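Local coordinates for RagB/SusD domain protein (Flavobacterium johnsoniae, PDB 5J90) that binds chitin and, as a SusD-like protein probably anchored as a lipoprotein in the outer membrane, probably serves the uptake side of chitin utilization, at residues 102-105 against 106-110; 173-177 against 178-182; 270-273 against 274-278; 377-380 against 381-384; 490-494 against 495-499. All coordinates share one frame; numbering follows the deposited sequence. Where two conformers were deposited one is given.

Contact 1 of 5, residues 102-105 against 106-110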
loop_
_atom_site.group_PDB
_atom_site.type_symbol
_atom_site.label_atom_id
_atom_site.label_comp_id
_atom_site.label_asym_id
_atom_site.label_seq_id
_atom_site.Cartn_x
_atom_site.Cartn_y
_atom_site.Cartn_z
ATOM N N TYR A 102 27.057 13.551 -5.055
ATOM C CA TYR A 102 28.034 12.479 -4.930
ATOM C C TYR A 102 29.457 13.034 -5.016
ATOM O O TYR A 102 30.310 12.728 -4.180
ATOM C CB TYR A 102 27.756 11.470 -6.047
ATOM C CG TYR A 102 28.755 10.357 -6.243
ATOM C CD1 TYR A 102 28.827 9.299 -5.353
ATOM C CD2 TYR A 102 29.584 10.336 -7.357
ATOM C CE1 TYR A 102 29.720 8.253 -5.545
ATOM C CE2 TYR A 102 30.483 9.297 -7.560
ATOM C CZ TYR A 102 30.541 8.262 -6.651
ATOM O OH TYR A 102 31.431 7.224 -6.840
ATOM N N ASP A 103 29.689 13.863 -6.030
ATOM C CA ASP A 103 31.010 14.426 -6.290
ATOM C C ASP A 103 31.439 15.338 -5.142
ATOM O O ASP A 103 32.557 15.232 -4.643
ATOM C CB ASP A 103 30.991 15.189 -7.618
ATOM C CG ASP A 103 32.381 15.511 -8.141
ATOM O OD1 ASP A 103 33.291 14.663 -8.014
ATOM O OD2 ASP A 103 32.548 16.615 -8.698
ATOM N N ILE A 104 30.545 16.229 -4.714
ATOM C CA ILE A 104 30.840 17.104 -3.580
ATOM C C ILE A 104 31.142 16.288 -2.322
ATOM O O ILE A 104 32.088 16.592 -1.591
ATOM C CB ILE A 104 29.699 18.115 -3.304
ATOM C CG1 ILE A 104 29.576 19.113 -4.456
ATOM C CG2 ILE A 104 29.941 18.856 -1.989
ATOM C CD1 ILE A 104 28.273 19.874 -4.458
ATOM N N ALA A 105 30.357 15.245 -2.070
ATOM C CA ALA A 105 30.585 14.423 -0.887
ATOM C C ALA A 105 31.967 13.780 -0.943
ATOM O O ALA A 105 32.697 13.770 0.053
ATOM C CB ALA A 105 29.500 13.359 -0.755
ATOM N N ASN A 106 32.328 13.256 -2.112
ATOM C CA ASN A 106 33.630 12.609 -2.264
ATOM C C ASN A 106 34.784 13.560 -1.956
ATOM O O ASN A 106 35.778 13.168 -1.347
ATOM C CB ASN A 106 33.793 12.021 -3.666
ATOM C CG ASN A 106 32.839 10.878 -3.930
ATOM O OD1 ASN A 106 32.372 10.220 -3.002
ATOM N ND2 ASN A 106 32.539 10.638 -5.201
ATOM N N LYS A 107 34.640 14.813 -2.364
ATOM C CA LYS A 107 35.702 15.800 -2.192
ATOM C C LYS A 107 35.699 16.436 -0.808
ATOM O O LYS A 107 36.736 16.910 -0.335
ATOM C CB LYS A 107 35.570 16.908 -3.238
ATOM C CG LYS A 107 35.735 16.469 -4.687
ATOM C CD LYS A 107 35.385 17.623 -5.616
ATOM C CE LYS A 107 35.485 17.240 -7.079
ATOM N NZ LYS A 107 35.031 18.357 -7.963
ATOM N N SER A 108 34.542 16.457 -0.153
ATOM C CA SER A 108 34.396 17.273 1.050
ATOM C C SER A 108 34.170 16.502 2.346
ATOM O O SER A 108 34.498 16.999 3.424
ATOM C CB SER A 108 33.285 18.311 0.867
ATOM O OG SER A 108 32.006 17.703 0.885
ATOM N N LYS A 109 33.604 15.303 2.261
ATOM C CA LYS A 109 33.304 14.550 3.477
ATOM C C LYS A 109 34.578 14.248 4.271
ATOM O O LYS A 109 35.524 13.662 3.744
ATOM C CB LYS A 109 32.529 13.265 3.155
ATOM C CG LYS A 109 32.057 12.495 4.388
ATOM C CD LYS A 109 31.225 11.290 3.990
ATOM C CE LYS A 109 30.737 10.521 5.201
ATOM N NZ LYS A 109 31.876 10.010 6.003
ATOM N N GLY A 110 34.593 14.670 5.534
ATOM C CA GLY A 110 35.742 14.466 6.401
ATOM C C GLY A 110 36.870 15.459 6.181
ATOM O O GLY A 110 37.943 15.331 6.777
HETATM O O HOH W 1 33.708 12.175 -7.477
#
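Asn106 folds back over the preceding turn of helix 83-108 and sets its ND2 3.3 Å above the ring plane of Tyr102, over the ring centre. The amide stands almost upright on the ring, the two planes being 79° apart. A water helps hold this pose: it accepts from Asn106 ND2 at 3.0 Å and donates to Asp103 OD1 at 2.6 Å. The other carboxylate oxygen, Asp103 OD2, meets Lys107 NZ in a salt bridge of 3.1 Å, the ammonium lying above the carboxylate plane. With CG opposite the backbone N (chi1 -166°), Asp103 can serve the water and the lysine at once. Lys107 reaches it on an extended chain, and NZ also bonds to His28 O. Near the helix end, Ser108 OG folds back over its own backbone (chi1 72°) and donates to Ile104 O at 2.7 Å, from well above the carbonyl plane. Ser108 N, three residues on, and Lys109 N, four on at 2.8 Å, share Ala105 O where the helix ends. Farther out, Phe142 meets the Tyr102 ring edge-to-face, and Ile104 packs on Phe33, Met36 and Ser119. Since each Asp103 carboxylate oxygen has its own donor, its negative charge is probably well stabilised.

Contact 2 of 5, residues 173-177 against 178-182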
loop_
_atom_site.group_PDB
_atom_site.type_symbol
_atom_site.label_atom_id
_atom_site.label_comp_id
_atom_site.label_asym_id
_atom_site.label_seq_id
_atom_site.Cartn_x
_atom_site.Cartn_y
_atom_site.Cartn_z
ATOM N N THR A 173 24.901 23.171 12.874
ATOM C CA THR A 173 24.559 23.702 14.190
ATOM C C THR A 173 25.815 23.820 15.053
ATOM O O THR A 173 25.980 24.801 15.782
ATOM C CB THR A 173 23.486 22.852 14.889
ATOM O OG1 THR A 173 22.272 22.917 14.129
ATOM C CG2 THR A 173 23.225 23.380 16.288
ATOM N N LYS A 174 26.704 22.840 14.948
ATOM C CA LYS A 174 27.994 22.890 15.642
ATOM C C LYS A 174 28.768 24.159 15.270
ATOM O O LYS A 174 29.280 24.877 16.142
ATOM C CB LYS A 174 28.815 21.645 15.293
ATOM C CG LYS A 174 30.219 21.624 15.864
ATOM C CD LYS A 174 30.945 20.353 15.451
ATOM C CE LYS A 174 31.245 20.348 13.961
ATOM N NZ LYS A 174 31.975 19.111 13.547
ATOM N N ARG A 175 28.834 24.455 13.976
ATOM C CA ARG A 175 29.561 25.628 13.504
ATOM C C ARG A 175 28.892 26.931 13.919
ATOM O O ARG A 175 29.569 27.899 14.273
ATOM C CB ARG A 175 29.753 25.551 11.989
ATOM C CG ARG A 175 30.662 24.400 11.601
ATOM C CD ARG A 175 30.720 24.175 10.103
ATOM N NE ARG A 175 31.503 22.985 9.803
ATOM C CZ ARG A 175 32.760 22.994 9.371
ATOM N NH1 ARG A 175 33.386 24.144 9.147
ATOM N NH2 ARG A 175 33.379 21.844 9.145
ATOM N N ILE A 176 27.564 26.964 13.890
ATOM C CA ILE A 176 26.834 28.135 14.342
ATOM C C ILE A 176 27.090 28.390 15.824
ATOM O O ILE A 176 27.353 29.528 16.231
ATOM C CB ILE A 176 25.320 27.987 14.098
ATOM C CG1 ILE A 176 25.041 27.865 12.600
ATOM C CG2 ILE A 176 24.551 29.164 14.705
ATOM C CD1 ILE A 176 23.700 27.238 12.281
ATOM N N ASP A 177 27.026 27.327 16.624
ATOM C CA ASP A 177 27.222 27.432 18.072
ATOM C C ASP A 177 28.618 27.960 18.391
ATOM O O ASP A 177 28.817 28.655 19.394
ATOM C CB ASP A 177 27.015 26.076 18.750
ATOM C CG ASP A 177 25.553 25.660 18.811
ATOM O OD1 ASP A 177 24.666 26.503 18.554
ATOM O OD2 ASP A 177 25.297 24.482 19.144
ATOM N N ALA A 178 29.576 27.626 17.535
ATOM C CA ALA A 178 30.969 28.031 17.725
ATOM C C ALA A 178 31.262 29.423 17.165
ATOM O O ALA A 178 32.370 29.935 17.319
ATOM C CB ALA A 178 31.909 27.003 17.109
ATOM N N GLY A 179 30.271 30.034 16.522
ATOM C CA GLY A 179 30.431 31.367 15.963
ATOM C C GLY A 179 31.321 31.402 14.736
ATOM O O GLY A 179 31.892 32.441 14.400
ATOM N N GLU A 180 31.428 30.267 14.053
ATOM C CA GLU A 180 32.265 30.158 12.866
ATOM C C GLU A 180 31.630 30.881 11.682
ATOM O O GLU A 180 30.503 30.577 11.294
ATOM C CB GLU A 180 32.487 28.684 12.525
ATOM C CG GLU A 180 33.391 28.447 11.340
ATOM C CD GLU A 180 33.528 26.976 11.016
ATOM O OE1 GLU A 180 34.005 26.214 11.884
ATOM O OE2 GLU A 180 33.151 26.578 9.895
ATOM N N ALA A 181 32.352 31.836 11.106
ATOM C CA ALA A 181 31.835 32.595 9.970
ATOM C C ALA A 181 31.584 31.702 8.759
ATOM O O ALA A 181 32.356 30.784 8.485
ATOM C CB ALA A 181 32.782 33.734 9.605
ATOM N N SER A 182 30.502 31.984 8.037
ATOM C CA SER A 182 30.162 31.217 6.841
ATOM C C SER A 182 31.191 31.379 5.731
ATOM O O SER A 182 31.741 32.463 5.529
ATOM C CB SER A 182 28.793 31.619 6.301
ATOM O OG SER A 182 28.532 30.942 5.076
#
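Arg175 O is gripped by two backbone donors as helix 154-177 ends: Glu180 N, five residues on, at 3.0 Å in a fairly straight bond, and Ala178 N in a weak one. The neighbouring carbonyl, Ile176 O, takes Gly179 N at 3.0 Å from well above its plane. At Gly179 (phi +72°) the chain turns out of the helix, and the turn brings Glu180 alongside Arg175, the two side chains pointing the same way. Arg175 NH1 donates to Glu180 OE2 at 2.6 Å in a salt bridge that uses the syn lone pair of the oxygen. OE2 lies in the guanidinium plane, at its edge, yet the carboxylate is turned 88° against that plane, so this is a single-point bridge and not a two-pronged one. Arg175 CD also passes 3.4 Å from the same Glu180 OE2. Both chains run extended, Glu180 with CG opposite its backbone N (chi1 -178°). Arg175 NE has a second acid, Glu171 OE2, which helps fix the rotation of the guanidinium, and the side chain also touches Asp113 and Gln114 of helix 113-134. A longer bond, Glu180 N to Arg175 O, enclosing a shorter one, Gly179 N to Ile176 O, with glycine at positive phi, is the Schellman motif, here accompanied by an Arg-Glu pair.

Contact 3 of 5, residues 270-273 against 274-278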
loop_
_atom_site.group_PDB
_atom_site.type_symbol
_atom_site.label_atom_id
_atom_site.label_comp_id
_atom_site.label_asym_id
_atom_site.label_seq_id
_atom_site.Cartn_x
_atom_site.Cartn_y
_atom_site.Cartn_z
ATOM N N ASP A 270 -9.447 23.716 -12.005
ATOM C CA ASP A 270 -9.486 23.615 -10.542
ATOM C C ASP A 270 -9.126 24.943 -9.878
ATOM O O ASP A 270 -9.754 25.346 -8.893
ATOM C CB ASP A 270 -8.544 22.517 -10.030
ATOM C CG ASP A 270 -9.032 21.120 -10.354
ATOM O OD1 ASP A 270 -10.160 20.757 -9.951
ATOM O OD2 ASP A 270 -8.274 20.382 -11.011
ATOM N N MET A 271 -8.101 25.614 -10.402
ATOM C CA MET A 271 -7.721 26.912 -9.868
ATOM C C MET A 271 -8.848 27.932 -10.056
ATOM O O MET A 271 -9.114 28.721 -9.153
ATOM C CB MET A 271 -6.411 27.400 -10.489
ATOM C CG MET A 271 -5.173 26.912 -9.754
ATOM S SD MET A 271 -4.984 27.866 -8.247
ATOM C CE MET A 271 -3.680 26.948 -7.426
ATOM N N GLU A 272 -9.516 27.898 -11.204
ATOM C CA GLU A 272 -10.640 28.814 -11.397
ATOM C C GLU A 272 -11.737 28.528 -10.374
ATOM O O GLU A 272 -12.206 29.425 -9.688
ATOM C CB GLU A 272 -11.213 28.728 -12.815
ATOM C CG GLU A 272 -12.316 29.760 -13.019
ATOM C CD GLU A 272 -13.073 29.635 -14.336
ATOM O OE1 GLU A 272 -12.486 29.236 -15.362
ATOM O OE2 GLU A 272 -14.279 29.972 -14.338
ATOM N N SER A 273 -12.128 27.265 -10.248
ATOM C CA SER A 273 -13.194 26.890 -9.325
ATOM C C SER A 273 -12.894 27.308 -7.888
ATOM O O SER A 273 -13.725 27.930 -7.209
ATOM C CB SER A 273 -13.436 25.377 -9.392
ATOM O OG SER A 273 -14.396 24.989 -8.425
ATOM N N ILE A 274 -11.704 26.966 -7.417
ATOM C CA ILE A 274 -11.349 27.211 -6.028
ATOM C C ILE A 274 -11.064 28.686 -5.746
ATOM O O ILE A 274 -11.603 29.254 -4.797
ATOM C CB ILE A 274 -10.183 26.297 -5.600
ATOM C CG1 ILE A 274 -10.667 24.843 -5.601
ATOM C CG2 ILE A 274 -9.654 26.699 -4.231
ATOM C CD1 ILE A 274 -9.575 23.803 -5.333
ATOM N N MET A 275 -10.225 29.313 -6.561
ATOM C CA MET A 275 -9.848 30.697 -6.281
ATOM C C MET A 275 -10.974 31.704 -6.574
ATOM O O MET A 275 -11.151 32.664 -5.820
ATOM C CB MET A 275 -8.515 31.067 -6.953
ATOM C CG MET A 275 -7.345 30.223 -6.410
ATOM S SD MET A 275 -5.696 30.839 -6.813
ATOM C CE MET A 275 -5.613 32.265 -5.729
ATOM N N LYS A 276 -11.748 31.474 -7.633
ATOM C CA LYS A 276 -12.926 32.315 -7.879
ATOM C C LYS A 276 -13.975 32.115 -6.792
ATOM O O LYS A 276 -14.604 33.074 -6.344
ATOM C CB LYS A 276 -13.557 32.010 -9.234
ATOM C CG LYS A 276 -12.942 32.722 -10.412
ATOM C CD LYS A 276 -13.884 32.585 -11.601
ATOM C CE LYS A 276 -13.547 33.530 -12.732
ATOM N NZ LYS A 276 -14.310 33.153 -13.957
ATOM N N GLY A 277 -14.181 30.869 -6.373
ATOM C CA GLY A 277 -15.167 30.579 -5.344
ATOM C C GLY A 277 -14.898 31.371 -4.081
ATOM O O GLY A 277 -15.811 31.929 -3.463
ATOM N N TYR A 278 -13.628 31.428 -3.696
ATOM C CA TYR A 278 -13.217 32.155 -2.503
ATOM C C TYR A 278 -12.991 33.647 -2.752
ATOM O O TYR A 278 -12.680 34.376 -1.818
ATOM C CB TYR A 278 -11.916 31.569 -1.946
ATOM C CG TYR A 278 -12.023 30.228 -1.239
ATOM C CD1 TYR A 278 -13.211 29.794 -0.652
ATOM C CD2 TYR A 278 -10.907 29.404 -1.135
ATOM C CE1 TYR A 278 -13.281 28.568 0.012
ATOM C CE2 TYR A 278 -10.967 28.188 -0.479
ATOM C CZ TYR A 278 -12.150 27.769 0.092
ATOM O OH TYR A 278 -12.185 26.553 0.751
#
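Two side-chain pairs, Met271 with Met275 and Glu272 with Lys276, bridge successive turns of helix 269-277. The apolar pair is sulfur against sulfur: Met271 SD and Met275 SD lie 3.4 Å apart, with the side chains next to one another and pointing the same way. Met271 is bent at chi2 (-76°), which swings its sulfur back to the neighbour, while Met275 bends only at its terminal methyl. Around them, Met271 packs on Tyr63 and Trp425, and Met275 on Ile283, Tyr286 and Ile426, so the sulfurs sit in a buried apolar setting. The charged pair also lies side by side. Lys276 NZ reaches Glu272 OE2 at 3.2 Å, coming from far above the carboxylate plane, 65° out of it. The methylenes of Lys276 run along the glutamate, Lys276 CD touching Glu272 CG at 3.5 Å, so an aliphatic contact accompanies the salt bridge. Glu272 is held more fully from outside, OE1 by Gly299 N and OE2 also by Lys298 NZ; Lys276 on the helix and these two adjacent residues would together probably stabilise the charge of this buried acid. Backbone bonds link residues four apart, from Ile274 N to Asp270 O (2.9 Å) through Gly277 N to Ser273 O (3.1 Å), the last above the carbonyl plane, and the helix widens to a pi-type turn at 274-276. Ser273 OG is tied to Ala385 O, joining the helix to a loop. The spacing of four residues in both pairs is that of neighbouring turns of a helix, here one in the mainly helical SusD-like fold.

Contact 4 of 5, residues 377-380 against 381-384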
loop_
_atom_site.group_PDB
_atom_site.type_symbol
_atom_site.label_atom_id
_atom_site.label_comp_id
_atom_site.label_asym_id
_atom_site.label_seq_id
_atom_site.Cartn_x
_atom_site.Cartn_y
_atom_site.Cartn_z
ATOM N N ILE A 377 -10.112 34.848 6.090
ATOM C CA ILE A 377 -9.972 33.829 7.119
ATOM C C ILE A 377 -11.273 33.601 7.895
ATOM O O ILE A 377 -11.574 32.478 8.302
ATOM C CB ILE A 377 -8.830 34.212 8.075
ATOM C CG1 ILE A 377 -7.476 33.993 7.385
ATOM C CG2 ILE A 377 -8.915 33.438 9.378
ATOM C CD1 ILE A 377 -6.316 34.631 8.111
ATOM N N ALA A 378 -12.060 34.660 8.073
ATOM C CA ALA A 378 -13.292 34.550 8.851
ATOM C C ALA A 378 -14.516 34.131 8.030
ATOM O O ALA A 378 -15.580 33.869 8.593
ATOM C CB ALA A 378 -13.571 35.862 9.585
ATOM N N ASP A 379 -14.373 34.050 6.710
ATOM C CA ASP A 379 -15.518 33.782 5.844
ATOM C C ASP A 379 -15.971 32.324 5.900
ATOM O O ASP A 379 -15.214 31.416 5.548
ATOM C CB ASP A 379 -15.214 34.191 4.403
ATOM C CG ASP A 379 -16.432 34.094 3.508
ATOM O OD1 ASP A 379 -16.902 32.965 3.262
ATOM O OD2 ASP A 379 -16.924 35.150 3.051
ATOM N N ASN A 380 -17.214 32.105 6.326
ATOM C CA ASN A 380 -17.775 30.760 6.427
ATOM C C ASN A 380 -18.918 30.543 5.437
ATOM O O ASN A 380 -19.860 29.788 5.707
ATOM C CB ASN A 380 -18.245 30.485 7.862
ATOM C CG ASN A 380 -18.516 29.010 8.121
ATOM O OD1 ASN A 380 -17.864 28.131 7.549
ATOM N ND2 ASN A 380 -19.487 28.731 8.985
ATOM N N THR A 381 -18.824 31.192 4.279
ATOM C CA THR A 381 -19.872 31.097 3.274
ATOM C C THR A 381 -19.334 30.695 1.904
ATOM O O THR A 381 -19.852 29.770 1.283
ATOM C CB THR A 381 -20.655 32.425 3.150
ATOM O OG1 THR A 381 -21.305 32.705 4.397
ATOM C CG2 THR A 381 -21.698 32.331 2.052
ATOM N N LYS A 382 -18.300 31.392 1.438
ATOM C CA LYS A 382 -17.769 31.150 0.099
ATOM C C LYS A 382 -17.164 29.752 -0.034
ATOM O O LYS A 382 -16.456 29.277 0.852
ATOM C CB LYS A 382 -16.737 32.210 -0.284
ATOM C CG LYS A 382 -17.277 33.644 -0.292
ATOM C CD LYS A 382 -16.285 34.588 -0.951
ATOM C CE LYS A 382 -16.722 36.043 -0.847
ATOM N NZ LYS A 382 -16.559 36.561 0.536
ATOM N N THR A 383 -17.478 29.113 -1.154
ATOM C CA THR A 383 -16.971 27.776 -1.463
ATOM C C THR A 383 -16.672 27.694 -2.950
ATOM O O THR A 383 -16.904 28.648 -3.691
ATOM C CB THR A 383 -17.964 26.648 -1.080
ATOM O OG1 THR A 383 -19.263 26.939 -1.617
ATOM C CG2 THR A 383 -18.056 26.487 0.436
ATOM N N ALA A 384 -16.143 26.555 -3.395
ATOM C CA ALA A 384 -15.727 26.408 -4.790
ATOM C C ALA A 384 -16.861 26.704 -5.770
ATOM O O ALA A 384 -18.018 26.365 -5.512
ATOM C CB ALA A 384 -15.154 25.001 -5.036
HETATM O O HOH W 2 -14.922 30.748 2.587
#
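Asp379 closes an Asx turn just past helix 373-378: its OD1 turns back onto the chain and accepts Thr381 N, two residues on, at 2.8 Å. Lys382 N joins in at the same length, so one carboxylate oxygen grips two successive amides. They come from different directions, Lys382 N on the syn side and close to the carboxylate plane, Thr381 N from above it by 41°. Both bonds are nearly straight. Having CG opposite the backbone N (chi1 -173°) brings the carboxylate to the amides of Thr381 and Lys382. The second oxygen serves the side chain of Lys382, which crosses Asp379 at about a right angle. Lys382 CG passes 3.7 Å from Asp379 OD2, and the chain then bends at chi4 (73°) to return its ammonium to the same oxygen from above the plane. Asp379 thus holds backbone and side chain of one lysine, which would probably help steady the negative charge of Asp379 on this surface. Outside, Asn380 OD1 bonds to Thr404 OG1 and the backbone of Asp379 pairs with Ala406, tying the turn to a neighbouring loop, while the Lys382 side chain touches Gln279. The salt bridge from Lys382 NZ to Asp379 OD2 measures 2.9 Å.

Contact 5 of 5, residues 490-494 against 495-499. With EDO (1,2-ethanediol), chain E.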
loop_
_atom_site.group_PDB
_atom_site.type_symbol
_atom_site.label_atom_id
_atom_site.label_comp_id
_atom_site.label_asym_id
_atom_site.label_seq_id
_atom_site.Cartn_x
_atom_site.Cartn_y
_atom_site.Cartn_z
ATOM N N GLY A 490 6.905 -3.785 -5.924
ATOM C CA GLY A 490 5.901 -4.722 -5.425
ATOM C C GLY A 490 4.709 -4.987 -6.325
ATOM O O GLY A 490 3.772 -5.689 -5.928
ATOM N N GLY A 491 4.728 -4.430 -7.534
ATOM C CA GLY A 491 3.621 -4.581 -8.456
ATOM C C GLY A 491 4.009 -4.070 -9.824
ATOM O O GLY A 491 5.170 -3.734 -10.047
ATOM N N PRO A 492 3.045 -4.006 -10.747
ATOM C CA PRO A 492 3.318 -3.602 -12.133
ATOM C C PRO A 492 3.936 -2.211 -12.252
ATOM O O PRO A 492 3.547 -1.269 -11.556
ATOM C CB PRO A 492 1.931 -3.641 -12.790
ATOM C CG PRO A 492 1.175 -4.661 -11.984
ATOM C CD PRO A 492 1.656 -4.468 -10.567
ATOM N N ASP A 493 4.891 -2.084 -13.161
ATOM C CA ASP A 493 5.596 -0.822 -13.363
ATOM C C ASP A 493 4.785 0.078 -14.290
ATOM O O ASP A 493 5.092 0.225 -15.479
ATOM C CB ASP A 493 6.986 -1.106 -13.940
ATOM C CG ASP A 493 7.793 0.157 -14.223
ATOM O OD1 ASP A 493 7.544 1.224 -13.614
ATOM O OD2 ASP A 493 8.705 0.066 -15.074
ATOM N N ASN A 494 3.721 0.655 -13.742
ATOM C CA ASN A 494 2.889 1.600 -14.475
ATOM C C ASN A 494 2.425 2.707 -13.531
ATOM O O ASN A 494 2.788 2.715 -12.359
ATOM C CB ASN A 494 1.717 0.896 -15.179
ATOM C CG ASN A 494 0.749 0.244 -14.217
ATOM O OD1 ASN A 494 0.403 0.800 -13.181
ATOM N ND2 ASN A 494 0.295 -0.952 -14.571
ATOM N N GLY A 495 1.612 3.626 -14.038
ATOM C CA GLY A 495 1.259 4.819 -13.289
ATOM C C GLY A 495 0.183 4.645 -12.238
ATOM O O GLY A 495 -0.072 5.581 -11.470
ATOM N N GLY A 496 -0.457 3.478 -12.181
ATOM C CA GLY A 496 -1.492 3.233 -11.194
ATOM C C GLY A 496 -1.003 2.565 -9.924
ATOM O O GLY A 496 -1.714 2.538 -8.923
ATOM N N THR A 497 0.207 2.010 -9.954
ATOM C CA THR A 497 0.744 1.317 -8.790
ATOM C C THR A 497 1.204 2.321 -7.741
ATOM O O THR A 497 1.920 3.262 -8.046
ATOM C CB THR A 497 1.907 0.399 -9.196
ATOM O OG1 THR A 497 1.400 -0.610 -10.082
ATOM C CG2 THR A 497 2.542 -0.278 -7.986
ATOM N N ARG A 498 0.788 2.113 -6.498
ATOM C CA ARG A 498 1.098 3.062 -5.424
ATOM C C ARG A 498 2.502 2.893 -4.867
ATOM O O ARG A 498 2.935 1.771 -4.570
ATOM C CB ARG A 498 0.075 2.919 -4.292
ATOM C CG ARG A 498 -1.273 3.501 -4.648
ATOM C CD ARG A 498 -2.384 3.006 -3.714
ATOM N NE ARG A 498 -3.633 3.674 -4.066
ATOM C CZ ARG A 498 -4.058 4.810 -3.527
ATOM N NH1 ARG A 498 -3.356 5.393 -2.565
ATOM N NH2 ARG A 498 -5.200 5.355 -3.951
ATOM N N VAL A 499 3.221 4.005 -4.739
ATOM C CA VAL A 499 4.514 3.994 -4.053
ATOM C C VAL A 499 4.298 3.727 -2.561
ATOM O O VAL A 499 3.174 3.843 -2.048
ATOM C CB VAL A 499 5.334 5.297 -4.262
ATOM C CG1 VAL A 499 5.518 5.575 -5.751
ATOM C CG2 VAL A 499 4.686 6.498 -3.563
HETATM C C1 EDO E . -7.319 6.694 0.127
HETATM O O1 EDO E . -8.520 6.860 -0.653
HETATM C C2 EDO E . -6.156 6.289 -0.767
HETATM O O2 EDO E . -5.972 7.195 -1.868
#
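Asn494 takes chi1 +64°, placing CG between its own backbone N and carbonyl carbon, while Thr497 takes chi1 -63°, which sets OG1 beside its backbone N; together these rotations turn both polar groups into the loop after helix 479-489. The setting is a type I beta turn running from Asn494 to Thr497, with an Asx turn nested in it. Asn494 OD1 accepts Gly496 N at 3.0 Å, the donor tilted somewhat from the amide plane, so the side chain bonds to the turn's own backbone. Thr497 OG1 spans the loop to the chain before the turn and donates to Pro492 O at 2.7 Å. This bond lies in the carbonyl plane, on a lone pair. Asn494 N also reaches Pro492 O, though weakly, rounding the inverse gamma turn centred on Asp493. One carbonyl oxygen therefore ties the two turns together. Pro492 and Thr497 cross at about a right angle, Pro492 CD standing 3.9 Å from Thr497 OG1. Arg467 anchors this loop from outside, its NH1 meeting Asp493 OD1 and Asn494 O. Arg498 leaves the turn on a chain extended from CG to NE, and its NH2 donates to Gly490 O of the second subunit, while Gly490 O here receives the equivalent bond from Arg498 of that subunit. A 1,2-ethanediol, probably from the crystallisation liquor, sits at the guanidinium edge near its plane, where Arg498 NH2 donates to the ethanediol O2 at 2.9 Å.

In the fold
Contact 3 is the buried one; contacts 2 and 4 lie at the surface, and contacts 1 and 5 are partly buried. Contacts 1 and 2 close separate helices that both meet helix 113-134 near Asp113, their nearest atoms about 8 Å apart. Contacts 3 and 4 touch directly, Lys382 packing against Gly277 and Tyr278, on the side of the chain's centre opposite contact 1. Contacts 1 to 4 each carry an acid-base pair; that of contact 3 is backed by Lys298 and Gly299 beside a methionine pair, while in contact 4 the acid also binds backbone amides. Contact 5 relies instead on neutral side chains holding backbone, and of the five it alone reaches the second subunit.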